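Local coordinates for protein aspartate-semialdehyde dehydrogenase 2 (Vibrio cholerae, PDB 2R00) that catalyses the NADPH-dependent reductive dephosphorylation of L-aspartyl-4-phosphate to L-aspartate-semialdehyde, a step toward lysine, methionine and threonine, at residues Gln2-Ala14 with Leu23-Ala37. Numbering follows the deposited sequence.
Sequences QQFNVAIFGATGA and LQEREFPVDELFLLA
V6 N to E32 O (2.9 Å), F34 N to V6 O, I8 N to F34 O and L36 N to I8 O run the ladder between strands 4-9 and 32-37, N-to-C directions parallel to within 16°, beyond a beta bulge; before it F4 bonds P29 O and D31 N. The bulge is a one-residue register shift: F4 pairs with V30 but V6 with L33. There N5 CG, anti to the carbonyl carbon (chi1 -69°), brings OD1 to E32 N at 2.9 Å; the donor lies in the plane of the N5 side-chain carbonyl, but the bond is bent, 139° at the hydrogen. At the far end L36 O accepts G10 N and A11 N (3.1 Å) from opposite faces of its plane. With helix 14-25 between them, the strands make the first beta-alpha-beta unit of the Rossmann-type domain; the following turn carries T12 and G13, predicted NADP(+) ligands, and T12 OG1 hydrogen-bonds S41. On the helix-facing side, I8 CD1 meets L23 CD1 tip to tip (3.9 Å) and lies alongside L35 CD2, while V6 CG2 approaches the F28 ring obliquely at CE2 (4.0 Å). On the opposite face, L36 CD1 packs on A7 CB (3.9 Å), and F9, crossing L36 at about a right angle, brings CD1 to L36 CB at 3.8 Å.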
loop_
_atom_site.group_PDB
_atom_site.type_symbol
_atom_site.label_atom_id
_atom_site.label_comp_id
_atom_site.label_asym_id
_atom_site.label_seq_id
_atom_site.Cartn_x
_atom_site.Cartn_y
_atom_site.Cartn_z
ATOM N N GLN A 2 -5.441 8.295 -45.679
ATOM C CA GLN A 2 -6.757 8.538 -45.010
ATOM C C GLN A 2 -6.600 9.343 -43.719
ATOM O O GLN A 2 -5.853 8.961 -42.813
ATOM C CB GLN A 2 -7.481 7.218 -44.733
ATOM C CG GLN A 2 -8.980 7.372 -44.533
ATOM C CD GLN A 2 -9.707 6.043 -44.369
ATOM O OE1 GLN A 2 -9.127 5.038 -43.946
ATOM N NE2 GLN A 2 -10.990 6.035 -44.705
ATOM N N GLN A 3 -7.310 10.465 -43.655
ATOM C CA GLN A 3 -7.212 11.381 -42.532
ATOM C C GLN A 3 -8.590 11.716 -41.982
ATOM O O GLN A 3 -9.570 11.789 -42.728
ATOM C CB GLN A 3 -6.463 12.649 -42.935
ATOM C CG GLN A 3 -4.996 12.396 -43.277
ATOM C CD GLN A 3 -4.157 13.655 -43.254
ATOM O OE1 GLN A 3 -3.095 13.690 -42.617
ATOM N NE2 GLN A 3 -4.623 14.702 -43.941
ATOM N N PHE A 4 -8.651 11.933 -40.673
ATOM C CA PHE A 4 -9.926 12.078 -39.979
ATOM C C PHE A 4 -10.022 13.406 -39.249
ATOM O O PHE A 4 -9.023 13.920 -38.737
ATOM C CB PHE A 4 -10.117 10.913 -39.003
ATOM C CG PHE A 4 -9.936 9.569 -39.638
ATOM C CD1 PHE A 4 -11.032 8.856 -40.103
ATOM C CD2 PHE A 4 -8.664 9.022 -39.794
ATOM C CE1 PHE A 4 -10.872 7.614 -40.706
ATOM C CE2 PHE A 4 -8.493 7.783 -40.396
ATOM C CZ PHE A 4 -9.600 7.076 -40.853
ATOM N N ASN A 5 -11.227 13.963 -39.226
ATOM C CA ASN A 5 -11.516 15.136 -38.425
ATOM C C ASN A 5 -11.811 14.722 -36.984
ATOM O O ASN A 5 -12.598 13.789 -36.727
ATOM C CB ASN A 5 -12.683 15.924 -39.019
ATOM C CG ASN A 5 -12.330 16.592 -40.346
ATOM O OD1 ASN A 5 -11.175 16.963 -40.587
ATOM N ND2 ASN A 5 -13.327 16.738 -41.215
ATOM N N VAL A 6 -11.157 15.415 -36.056
ATOM C CA VAL A 6 -11.179 15.063 -34.641
ATOM C C VAL A 6 -11.451 16.285 -33.765
ATOM O O VAL A 6 -10.871 17.358 -33.969
ATOM C CB VAL A 6 -9.841 14.401 -34.215
ATOM C CG1 VAL A 6 -9.875 13.994 -32.737
ATOM C CG2 VAL A 6 -9.535 13.190 -35.098
ATOM N N ALA A 7 -12.342 16.108 -32.796
ATOM C CA ALA A 7 -12.628 17.121 -31.787
ATOM C C ALA A 7 -12.103 16.674 -30.431
ATOM O O ALA A 7 -12.146 15.480 -30.093
ATOM C CB ALA A 7 -14.136 17.387 -31.690
ATOM N N ILE A 8 -11.620 17.640 -29.657
ATOM C CA ILE A 8 -11.349 17.433 -28.242
ATOM C C ILE A 8 -12.269 18.362 -27.473
ATOM O O ILE A 8 -12.233 19.577 -27.672
ATOM C CB ILE A 8 -9.875 17.723 -27.871
ATOM C CG1 ILE A 8 -8.933 16.748 -28.589
ATOM C CG2 ILE A 8 -9.669 17.627 -26.344
ATOM C CD1 ILE A 8 -7.456 17.160 -28.525
ATOM N N PHE A 9 -13.115 17.788 -26.618
ATOM C CA PHE A 9 -14.012 18.576 -25.769
ATOM C C PHE A 9 -13.462 18.620 -24.352
ATOM O O PHE A 9 -13.210 17.587 -23.742
ATOM C CB PHE A 9 -15.446 18.014 -25.811
ATOM C CG PHE A 9 -16.439 18.770 -24.956
ATOM C CD1 PHE A 9 -16.342 20.156 -24.782
ATOM C CD2 PHE A 9 -17.495 18.097 -24.347
ATOM C CE1 PHE A 9 -17.272 20.853 -23.994
ATOM C CE2 PHE A 9 -18.440 18.779 -23.571
ATOM C CZ PHE A 9 -18.326 20.157 -23.387
ATOM N N GLY A 10 -13.289 19.832 -23.835
ATOM C CA GLY A 10 -12.556 20.049 -22.597
ATOM C C GLY A 10 -11.103 20.344 -22.927
ATOM O O GLY A 10 -10.198 19.969 -22.183
ATOM N N ALA A 11 -10.895 21.037 -24.045
ATOM C CA ALA A 11 -9.561 21.272 -24.608
ATOM C C ALA A 11 -8.635 22.140 -23.750
ATOM O O ALA A 11 -7.413 22.080 -23.913
ATOM C CB ALA A 11 -9.684 21.861 -25.993
ATOM N N THR A 12 -9.205 22.945 -22.857
ATOM C CA THR A 12 -8.404 23.822 -22.000
ATOM C C THR A 12 -8.093 23.187 -20.642
ATOM O O THR A 12 -7.359 23.757 -19.826
ATOM C CB THR A 12 -9.050 25.225 -21.821
ATOM O OG1 THR A 12 -10.339 25.101 -21.209
ATOM C CG2 THR A 12 -9.210 25.918 -23.167
ATOM N N GLY A 13 -8.653 22.007 -20.400
ATOM C CA GLY A 13 -8.308 21.234 -19.209
ATOM C C GLY A 13 -7.010 20.475 -19.410
ATOM O O GLY A 13 -6.550 20.300 -20.547
ATOM N N ALA A 14 -6.430 20.004 -18.306
ATOM C CA ALA A 14 -5.137 19.328 -18.332
ATOM C C ALA A 14 -5.130 18.036 -19.151
ATOM O O ALA A 14 -4.152 17.752 -19.859
ATOM C CB ALA A 14 -4.640 19.075 -16.918
ATOM N N LEU A 23 -1.966 13.040 -29.530
ATOM C CA LEU A 23 -2.329 12.951 -30.947
ATOM C C LEU A 23 -1.170 13.373 -31.855
ATOM O O LEU A 23 -0.926 12.759 -32.899
ATOM C CB LEU A 23 -3.569 13.803 -31.248
ATOM C CG LEU A 23 -4.940 13.270 -30.790
ATOM C CD1 LEU A 23 -6.020 14.358 -30.902
ATOM C CD2 LEU A 23 -5.342 12.026 -31.565
ATOM N N GLN A 24 -0.463 14.413 -31.444
ATOM C CA GLN A 24 0.709 14.887 -32.168
ATOM C C GLN A 24 1.877 13.877 -32.063
ATOM O O GLN A 24 2.364 13.372 -33.082
ATOM C CB GLN A 24 1.093 16.272 -31.654
ATOM C CG GLN A 24 2.298 16.892 -32.331
ATOM C CD GLN A 24 2.533 18.297 -31.854
ATOM O OE1 GLN A 24 1.881 19.229 -32.308
ATOM N NE2 GLN A 24 3.475 18.462 -30.929
ATOM N N GLU A 25 2.276 13.547 -30.837
ATOM C CA GLU A 25 3.362 12.589 -30.598
ATOM C C GLU A 25 3.154 11.225 -31.280
ATOM O O GLU A 25 4.091 10.670 -31.868
ATOM C CB GLU A 25 3.627 12.439 -29.095
ATOM C CG GLU A 25 4.341 13.654 -28.502
ATOM C CD GLU A 25 4.345 13.699 -26.979
ATOM O OE1 GLU A 25 4.019 12.666 -26.335
ATOM O OE2 GLU A 25 4.687 14.775 -26.422
ATOM N N ARG A 26 1.929 10.703 -31.213
ATOM C CA ARG A 26 1.578 9.419 -31.833
ATOM C C ARG A 26 1.324 9.522 -33.345
ATOM O O ARG A 26 1.042 8.516 -34.010
ATOM C CB ARG A 26 0.357 8.801 -31.134
ATOM C CG ARG A 26 0.614 8.331 -29.719
ATOM C CD ARG A 26 -0.422 7.298 -29.262
ATOM N NE ARG A 26 0.237 6.301 -28.428
ATOM C CZ ARG A 26 0.321 5.003 -28.697
ATOM N NH1 ARG A 26 -0.256 4.475 -29.768
ATOM N NH2 ARG A 26 0.968 4.222 -27.854
ATOM N N GLU A 27 1.417 10.736 -33.884
ATOM C CA GLU A 27 1.219 10.980 -35.318
ATOM C C GLU A 27 -0.123 10.413 -35.823
ATOM O O GLU A 27 -0.201 9.763 -36.875
ATOM C CB GLU A 27 2.416 10.448 -36.131
ATOM C CG GLU A 27 3.774 11.078 -35.752
ATOM C CD GLU A 27 4.962 10.381 -36.419
ATOM O OE1 GLU A 27 4.885 10.086 -37.635
ATOM O OE2 GLU A 27 5.978 10.130 -35.726
ATOM N N PHE A 28 -1.182 10.671 -35.057
ATOM C CA PHE A 28 -2.536 10.291 -35.459
ATOM C C PHE A 28 -2.905 10.994 -36.770
ATOM O O PHE A 28 -2.603 12.180 -36.925
ATOM C CB PHE A 28 -3.551 10.653 -34.365
ATOM C CG PHE A 28 -4.897 10.017 -34.565
ATOM C CD1 PHE A 28 -5.177 8.775 -34.018
ATOM C CD2 PHE A 28 -5.882 10.659 -35.306
ATOM C CE1 PHE A 28 -6.418 8.177 -34.217
ATOM C CE2 PHE A 28 -7.126 10.067 -35.515
ATOM C CZ PHE A 28 -7.394 8.830 -34.966
ATOM N N PRO A 29 -3.543 10.265 -37.716
ATOM C CA PRO A 29 -3.893 10.878 -39.000
ATOM C C PRO A 29 -5.049 11.880 -38.882
ATOM O O PRO A 29 -6.190 11.572 -39.225
ATOM C CB PRO A 29 -4.270 9.680 -39.872
ATOM C CG PRO A 29 -4.754 8.648 -38.909
ATOM C CD PRO A 29 -3.938 8.844 -37.658
ATOM N N VAL A 30 -4.729 13.067 -38.381
ATOM C CA VAL A 30 -5.692 14.142 -38.246
ATOM C C VAL A 30 -5.686 14.975 -39.524
ATOM O O VAL A 30 -4.622 15.390 -40.010
ATOM C CB VAL A 30 -5.365 15.053 -37.035
ATOM C CG1 VAL A 30 -6.312 16.264 -36.975
ATOM C CG2 VAL A 30 -5.427 14.258 -35.739
ATOM N N ASP A 31 -6.880 15.180 -40.068
ATOM C CA ASP A 31 -7.109 16.146 -41.118
ATOM C C ASP A 31 -7.305 17.486 -40.416
ATOM O O ASP A 31 -6.374 18.295 -40.335
ATOM C CB ASP A 31 -8.335 15.729 -41.938
ATOM C CG ASP A 31 -8.718 16.748 -43.010
ATOM O OD1 ASP A 31 -9.727 16.493 -43.698
ATOM O OD2 ASP A 31 -8.031 17.788 -43.165
ATOM N N GLU A 32 -8.497 17.704 -39.863
ATOM C CA GLU A 32 -8.751 18.904 -39.074
ATOM C C GLU A 32 -8.989 18.585 -37.595
ATOM O O GLU A 32 -9.721 17.649 -37.258
ATOM C CB GLU A 32 -9.945 19.655 -39.642
ATOM C CG GLU A 32 -9.957 21.141 -39.345
ATOM C CD GLU A 32 -10.887 21.903 -40.280
ATOM O OE1 GLU A 32 -11.258 21.352 -41.350
ATOM O OE2 GLU A 32 -11.251 23.048 -39.934
ATOM N N LEU A 33 -8.363 19.369 -36.723
ATOM C CA LEU A 33 -8.570 19.244 -35.285
ATOM C C LEU A 33 -9.433 20.392 -34.797
ATOM O O LEU A 33 -9.174 21.548 -35.140
ATOM C CB LEU A 33 -7.227 19.232 -34.536
ATOM C CG LEU A 33 -7.281 19.103 -33.009
ATOM C CD1 LEU A 33 -7.781 17.718 -32.588
ATOM C CD2 LEU A 33 -5.924 19.384 -32.394
ATOM N N PHE A 34 -10.461 20.068 -34.010
ATOM C CA PHE A 34 -11.316 21.077 -33.383
ATOM C C PHE A 34 -11.183 21.013 -31.862
ATOM O O PHE A 34 -11.157 19.929 -31.268
ATOM C CB PHE A 34 -12.783 20.901 -33.803
ATOM C CG PHE A 34 -13.006 20.979 -35.290
ATOM C CD1 PHE A 34 -12.893 19.846 -36.086
ATOM C CD2 PHE A 34 -13.332 22.191 -35.895
ATOM C CE1 PHE A 34 -13.100 19.909 -37.471
ATOM C CE2 PHE A 34 -13.541 22.262 -37.273
ATOM C CZ PHE A 34 -13.422 21.121 -38.059
ATOM N N LEU A 35 -11.080 22.178 -31.239
ATOM C CA LEU A 35 -10.956 22.254 -29.797
ATOM C C LEU A 35 -12.181 22.950 -29.231
ATOM O O LEU A 35 -12.505 24.076 -29.624
ATOM C CB LEU A 35 -9.664 22.975 -29.398
ATOM C CG LEU A 35 -8.364 22.370 -29.940
ATOM C CD1 LEU A 35 -7.151 23.234 -29.570
ATOM C CD2 LEU A 35 -8.170 20.924 -29.466
ATOM N N LEU A 36 -12.871 22.260 -28.329
ATOM C CA LEU A 36 -14.135 22.738 -27.776
ATOM C C LEU A 36 -14.036 22.929 -26.272
ATOM O O LEU A 36 -13.345 22.181 -25.581
ATOM C CB LEU A 36 -15.274 21.765 -28.112
ATOM C CG LEU A 36 -15.374 21.338 -29.579
ATOM C CD1 LEU A 36 -16.245 20.106 -29.767
ATOM C CD2 LEU A 36 -15.861 22.503 -30.430
ATOM N N ALA A 37 -14.718 23.958 -25.783
ATOM C CA ALA A 37 -14.844 24.224 -24.355
ATOM C C ALA A 37 -16.076 25.101 -24.120
ATOM O O ALA A 37 -16.897 25.274 -25.022
ATOM C CB ALA A 37 -13.584 24.896 -23.819
#